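Beta-agarase (Persicobacter, PDB 6AII) probably hydrolyses the beta-1,4 linkages of agarose to release neoagarobiose, as a calcium-binding GH16-family beta-agarase catalytic domain. Local coordinates at residues A[76-81]-A[284-289]; A[122-127]-A[311-316]. All coordinates share one frame; numbering follows the deposited sequence.

How the contacts relate
From the N terminus, the chain reaches strand 75-79, which holds one half of contact 1, before strand 118-125, which holds one half of contact 2. Strand 280-287 returns to close contact 1 over 202 intervening residues, and strand 312-325 follows to close contact 2 over 183. The segments alternate along the chain, so the two closures cross rather than nest. Contact 2 joins neighbouring strands within one sheet, whereas contact 1 packs that sheet against the other. They touch directly: residues 76-81 and 311-316 are backbone-paired neighbours, and Met313 of contact 2 packs on Ile284 and Ile286 of contact 1.

Contact 1 of 2, residues A[76-81]-A[284-289]; sequences MNIVAS and INIEAQ
Ile78 meets Ile284 and Ile286 in a purely apolar contact, with no hydrogen bond passing between residues 76-81 and 284-289. Its two branches divide the work. The CD1 methyl of Ile78 presses on CG2 of Ile284 at 3.5 Å, a tight carbon pair, the two side chains lying nearly perpendicular. The other branch, CG2 of Ile78, lies 4.0 Å from CG1 of Ile286, and here the two side chains run antiparallel past one another. Ile286 carries CG1 between its backbone N and carbonyl carbon (chi1 65°), and the extended end of that branch takes CD1 up to the opposing main chain, 3.6 Å from Ala80 N, with Ala80 CB 3.8 Å from the same methyl. With only an alanine at Ile78, both branches that reach Ile284 and Ile286 would be gone, and the seam between the strands would probably be left with a gap there.

Several polar side chains of 284-289 are bonded among themselves. Asn285 ND2 reaches Glu287 OE1 at 3.0 Å and also Ile286 O, which it meets from above the carbonyl plane; Glu287 OE2 uses its anti lone pair to take Gln289 NE2 at 2.7 Å. Asn285 OD1 accepts from Trp136 NE1, so both ends of this buried amide are engaged, which should hold its rotation.

The strand axes approach to 7.4 Å at a crossing angle of -23°, too far apart for backbone pairing. Strand 75-79 belongs to one sheet and strand 280-287 to the other, and Met313 joins the same layer of side chains. Two twisted sheets packed face to face through aliphatic side chains form the core of a beta-sandwich, here the jelly roll of GH16 enzymes.

Contact 2 of 2, residues A[122-127]-A[311-316]; sequences ARVKIA and HIMKVD. With CA (calcium ion), chain B.
With CG anti to the backbone N in both Arg123 (chi1 -173°) and Asp316 (chi1 -175°), the two side chains run alongside each other, pointing the same way. The arginine stays extended as far as NE, and its NH2 then gives a salt bridge of 2.7 Å to Asp316 OD2. The carboxylate lies at the edge of the guanidinium, near its plane, but the groups are turned 62° against each other, and NH2 comes to OD2 from above the carboxylate plane. The main chains join at the same place, Asp316 N donating to Arg123 O.

Further along, Lys125 and Lys314 form an antiparallel hydrogen-bonded pair: Lys125 N to Lys314 O is 2.8 Å and Lys314 N to Lys125 O is 3.1 Å. Their CB atoms lie side by side, while the ammonium ends diverge. Lys125 bends at chi2 and chi3, which folds NZ back onto Ile126 O at 2.8 Å; a water bridges the same NZ to Ile312 O. Lys314 NZ makes a salt bridge with Glu309 instead.

On the other face sits the non-hydrogen-bonded pair Val124 and Val315. Val124 CG1 is 4.2 Å from both Val315 CG2 and Met313 CE, and Met313 also packs on Ile284 and Ile286 of strand 280-287. Past the paired strands, Ala127 CB rests on Ile312 O at 3.5 Å.

Asp316 also binds the calcium, through OD1 at 2.3 Å and its own backbone O, with a water and residues Asp5, Asp30, Asn32 and Gly74 completing the site. One carboxylate oxygen thus faces the metal while the other faces arginine. The two cations probably share and stabilise its negative charge, with Arg123 acting as a second-shell residue that steadies the carboxylate's orientation at the calcium.

Contact 1 of 2, residues A[76-81]-A[284-289]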
loop_
_atom_site.group_PDB
_atom_site.type_symbol
_atom_site.label_atom_id
_atom_site.label_comp_id
_atom_site.label_asym_id
_atom_site.label_seq_id
_atom_site.Cartn_x
_atom_site.Cartn_y
_atom_site.Cartn_z
ATOM N N MET A 76 8.131 -7.545 -10.193
ATOM C CA MET A 76 6.754 -8.039 -10.256
ATOM C C MET A 76 5.944 -6.962 -10.999
ATOM O O MET A 76 6.172 -5.744 -10.762
ATOM C CB MET A 76 6.158 -8.240 -8.865
ATOM C CG MET A 76 4.701 -8.558 -8.891
ATOM S SD MET A 76 4.150 -9.111 -7.216
ATOM C CE MET A 76 4.688 -10.741 -7.142
ATOM N N ASN A 77 5.064 -7.379 -11.872
ATOM C CA ASN A 77 4.214 -6.512 -12.683
ATOM C C ASN A 77 2.764 -6.714 -12.216
ATOM O O ASN A 77 2.270 -7.848 -12.202
ATOM C CB ASN A 77 4.269 -6.907 -14.158
ATOM C CG ASN A 77 5.667 -6.874 -14.705
ATOM O OD1 ASN A 77 6.223 -5.792 -14.699
ATOM N ND2 ASN A 77 6.165 -8.026 -15.183
ATOM N N ILE A 78 2.108 -5.632 -11.840
ATOM C CA ILE A 78 0.695 -5.640 -11.449
ATOM C C ILE A 78 -0.023 -4.796 -12.506
ATOM O O ILE A 78 0.106 -3.571 -12.538
ATOM C CB ILE A 78 0.500 -5.200 -10.010
ATOM C CG1 ILE A 78 1.364 -6.010 -9.043
ATOM C CG2 ILE A 78 -0.972 -5.345 -9.654
ATOM C CD1 ILE A 78 1.300 -5.553 -7.610
ATOM N N VAL A 79 -0.726 -5.491 -13.422
ATOM C CA VAL A 79 -1.117 -4.932 -14.696
ATOM C C VAL A 79 -2.575 -4.469 -14.731
ATOM O O VAL A 79 -3.410 -5.202 -14.239
ATOM C CB VAL A 79 -0.875 -5.933 -15.830
ATOM C CG1 VAL A 79 -1.374 -5.405 -17.143
ATOM C CG2 VAL A 79 0.619 -6.302 -15.838
ATOM N N ALA A 80 -2.804 -3.292 -15.263
ATOM C CA ALA A 80 -4.159 -2.831 -15.670
ATOM C C ALA A 80 -4.318 -3.034 -17.168
ATOM O O ALA A 80 -3.527 -2.512 -17.978
ATOM C CB ALA A 80 -4.432 -1.399 -15.263
ATOM N N SER A 81 -5.467 -3.616 -17.545
ATOM C CA SER A 81 -5.775 -3.819 -18.960
ATOM C C SER A 81 -7.297 -3.754 -19.143
ATOM O O SER A 81 -8.028 -3.625 -18.157
ATOM C CB SER A 81 -5.217 -5.133 -19.421
ATOM O OG SER A 81 -5.742 -6.225 -18.686
ATOM N N ILE A 284 -0.225 -6.187 -2.051
ATOM C CA ILE A 284 0.161 -5.160 -3.048
ATOM C C ILE A 284 -0.830 -5.276 -4.206
ATOM O O ILE A 284 -1.035 -6.343 -4.757
ATOM C CB ILE A 284 1.586 -5.331 -3.553
ATOM C CG1 ILE A 284 2.548 -5.425 -2.368
ATOM C CG2 ILE A 284 1.895 -4.167 -4.491
ATOM C CD1 ILE A 284 3.999 -5.354 -2.780
ATOM N N ASN A 285 -1.495 -4.175 -4.513
ATOM C CA ASN A 285 -2.513 -4.279 -5.531
ATOM C C ASN A 285 -2.760 -2.927 -6.198
ATOM O O ASN A 285 -2.345 -1.851 -5.710
ATOM C CB ASN A 285 -3.859 -4.789 -4.984
ATOM C CG ASN A 285 -4.654 -3.714 -4.263
ATOM O OD1 ASN A 285 -4.357 -3.366 -3.138
ATOM N ND2 ASN A 285 -5.679 -3.155 -4.878
ATOM N N ILE A 286 -3.501 -3.008 -7.307
ATOM C CA ILE A 286 -4.024 -1.830 -7.956
ATOM C C ILE A 286 -5.554 -1.957 -8.001
ATOM O O ILE A 286 -6.083 -3.066 -7.918
ATOM C CB ILE A 286 -3.459 -1.603 -9.366
ATOM C CG1 ILE A 286 -3.872 -2.701 -10.352
ATOM C CG2 ILE A 286 -1.921 -1.418 -9.267
ATOM C CD1 ILE A 286 -3.318 -2.569 -11.779
ATOM N N GLU A 287 -6.233 -0.834 -7.963
ATOM C CA GLU A 287 -7.680 -0.874 -8.013
ATOM C C GLU A 287 -8.226 0.443 -8.532
ATOM O O GLU A 287 -7.597 1.489 -8.458
ATOM C CB GLU A 287 -8.237 -1.191 -6.635
ATOM C CG GLU A 287 -7.848 -0.333 -5.541
ATOM C CD GLU A 287 -8.253 -0.849 -4.119
ATOM O OE1 GLU A 287 -8.198 -2.043 -3.770
ATOM O OE2 GLU A 287 -8.767 0.002 -3.403
ATOM N N ALA A 288 -9.472 0.344 -8.973
ATOM C CA ALA A 288 -10.285 1.508 -9.391
ATOM C C ALA A 288 -11.427 1.572 -8.399
ATOM O O ALA A 288 -12.372 0.782 -8.556
ATOM C CB ALA A 288 -10.738 1.382 -10.795
ATOM N N GLN A 289 -11.354 2.412 -7.397
ATOM C CA GLN A 289 -12.389 2.440 -6.377
ATOM C C GLN A 289 -13.619 3.184 -6.929
ATOM O O GLN A 289 -13.513 4.049 -7.807
ATOM C CB GLN A 289 -11.875 3.130 -5.107
ATOM C CG GLN A 289 -10.627 2.418 -4.582
ATOM C CD GLN A 289 -9.571 3.328 -3.981
ATOM O OE1 GLN A 289 -9.717 4.550 -3.915
ATOM N NE2 GLN A 289 -8.477 2.721 -3.579
#

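Contact 2 of 2, residues A[122-127]-A[311-316]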
loop_
_atom_site.group_PDB
_atom_site.type_symbol
_atom_site.label_atom_id
_atom_site.label_comp_id
_atom_site.label_asym_id
_atom_site.label_seq_id
_atom_site.Cartn_x
_atom_site.Cartn_y
_atom_site.Cartn_z
ATOM N N ALA A 122 8.996 -1.726 0.453
ATOM C CA ALA A 122 8.963 -2.134 -0.923
ATOM C C ALA A 122 9.566 -1.021 -1.780
ATOM O O ALA A 122 9.397 0.180 -1.479
ATOM C CB ALA A 122 7.527 -2.398 -1.324
ATOM N N ARG A 123 10.176 -1.405 -2.907
ATOM C CA ARG A 123 10.632 -0.499 -3.913
ATOM C C ARG A 123 9.721 -0.671 -5.105
ATOM O O ARG A 123 9.721 -1.758 -5.720
ATOM C CB ARG A 123 12.099 -0.762 -4.289
ATOM C CG ARG A 123 12.695 0.265 -5.233
ATOM C CD ARG A 123 14.196 0.217 -5.373
ATOM N NE ARG A 123 14.694 1.366 -6.129
ATOM C CZ ARG A 123 15.131 1.351 -7.390
ATOM N NH1 ARG A 123 15.628 2.481 -7.915
ATOM N NH2 ARG A 123 15.102 0.260 -8.136
ATOM N N VAL A 124 8.967 0.380 -5.367
ATOM C CA VAL A 124 7.895 0.275 -6.337
ATOM C C VAL A 124 8.075 1.361 -7.385
ATOM O O VAL A 124 8.548 2.446 -7.060
ATOM C CB VAL A 124 6.528 0.394 -5.657
ATOM C CG1 VAL A 124 6.289 -0.770 -4.695
ATOM C CG2 VAL A 124 6.329 1.714 -4.986
ATOM N N LYS A 125 7.555 1.086 -8.577
ATOM C CA LYS A 125 7.366 2.137 -9.551
ATOM C C LYS A 125 5.853 2.274 -9.783
ATOM O O LYS A 125 5.246 1.413 -10.418
ATOM C CB LYS A 125 8.066 1.802 -10.864
ATOM C CG LYS A 125 8.512 2.988 -11.693
ATOM C CD LYS A 125 7.424 3.725 -12.299
ATOM C CE LYS A 125 6.627 2.958 -13.318
ATOM N NZ LYS A 125 5.549 3.867 -13.822
ATOM N N ILE A 126 5.323 3.278 -9.145
ATOM C CA ILE A 126 3.870 3.579 -9.236
ATOM C C ILE A 126 3.502 3.796 -10.714
ATOM O O ILE A 126 4.236 4.432 -11.457
ATOM C CB ILE A 126 3.576 4.752 -8.317
ATOM C CG1 ILE A 126 3.582 4.222 -6.866
ATOM C CG2 ILE A 126 2.206 5.394 -8.675
ATOM C CD1 ILE A 126 3.664 5.212 -5.791
ATOM N N ALA A 127 2.383 3.213 -11.131
ATOM C CA ALA A 127 1.903 3.344 -12.507
ATOM C C ALA A 127 1.655 4.816 -12.858
ATOM O O ALA A 127 1.071 5.547 -12.074
ATOM C CB ALA A 127 0.653 2.570 -12.690
ATOM N N HIS A 311 0.490 1.517 -17.560
ATOM C CA HIS A 311 -0.638 1.067 -16.765
ATOM C C HIS A 311 -0.249 -0.179 -15.986
ATOM O O HIS A 311 -0.981 -1.148 -15.915
ATOM C CB HIS A 311 -1.855 0.888 -17.685
ATOM C CG HIS A 311 -2.428 2.207 -18.051
ATOM N ND1 HIS A 311 -1.813 3.089 -18.921
ATOM C CD2 HIS A 311 -3.583 2.797 -17.652
ATOM C CE1 HIS A 311 -2.533 4.207 -18.946
ATOM N NE2 HIS A 311 -3.652 4.038 -18.205
ATOM N N ILE A 312 0.936 -0.171 -15.397
ATOM C CA ILE A 312 1.500 -1.289 -14.661
ATOM C C ILE A 312 2.170 -0.704 -13.417
ATOM O O ILE A 312 3.049 0.183 -13.544
ATOM C CB ILE A 312 2.558 -2.061 -15.476
ATOM C CG1 ILE A 312 2.019 -2.480 -16.847
ATOM C CG2 ILE A 312 3.107 -3.235 -14.663
ATOM C CD1 ILE A 312 3.036 -3.218 -17.687
ATOM N N MET A 313 1.862 -1.277 -12.308
ATOM C CA MET A 313 2.553 -1.002 -11.043
ATOM C C MET A 313 3.676 -2.040 -10.926
ATOM O O MET A 313 3.403 -3.238 -10.979
ATOM C CB MET A 313 1.642 -1.117 -9.844
ATOM C CG MET A 313 2.329 -0.798 -8.516
ATOM S SD MET A 313 1.170 -1.114 -7.124
ATOM C CE MET A 313 2.244 -0.765 -5.748
ATOM N N LYS A 314 4.923 -1.603 -10.777
ATOM C CA LYS A 314 6.070 -2.521 -10.810
ATOM C C LYS A 314 6.673 -2.598 -9.397
ATOM O O LYS A 314 6.733 -1.556 -8.690
ATOM C CB LYS A 314 7.139 -2.048 -11.793
ATOM C CG LYS A 314 6.639 -2.001 -13.203
ATOM C CD LYS A 314 7.653 -1.473 -14.211
ATOM C CE LYS A 314 7.043 -1.427 -15.589
ATOM N NZ LYS A 314 7.965 -0.758 -16.531
ATOM N N VAL A 315 7.098 -3.782 -9.001
ATOM C CA VAL A 315 7.690 -3.943 -7.687
ATOM C C VAL A 315 9.097 -4.532 -7.913
ATOM O O VAL A 315 9.226 -5.707 -8.263
ATOM C CB VAL A 315 6.860 -4.834 -6.748
ATOM C CG1 VAL A 315 7.479 -4.886 -5.350
ATOM C CG2 VAL A 315 5.392 -4.377 -6.675
ATOM N N ASP A 316 10.113 -3.694 -7.686
ATOM C CA ASP A 316 11.511 -4.169 -7.864
ATOM C C ASP A 316 11.875 -5.143 -6.765
ATOM O O ASP A 316 12.609 -6.111 -6.986
ATOM C CB ASP A 316 12.431 -2.953 -7.864
ATOM C CG ASP A 316 13.888 -3.270 -8.156
ATOM O OD1 ASP A 316 14.159 -4.328 -8.790
ATOM O OD2 ASP A 316 14.739 -2.430 -7.760
HETATM CA CA CA B . 14.418 -6.639 -8.847
HETATM O O HOH W 1 4.446 1.503 -15.409
HETATM O O HOH W 2 16.018 -5.730 -10.562
#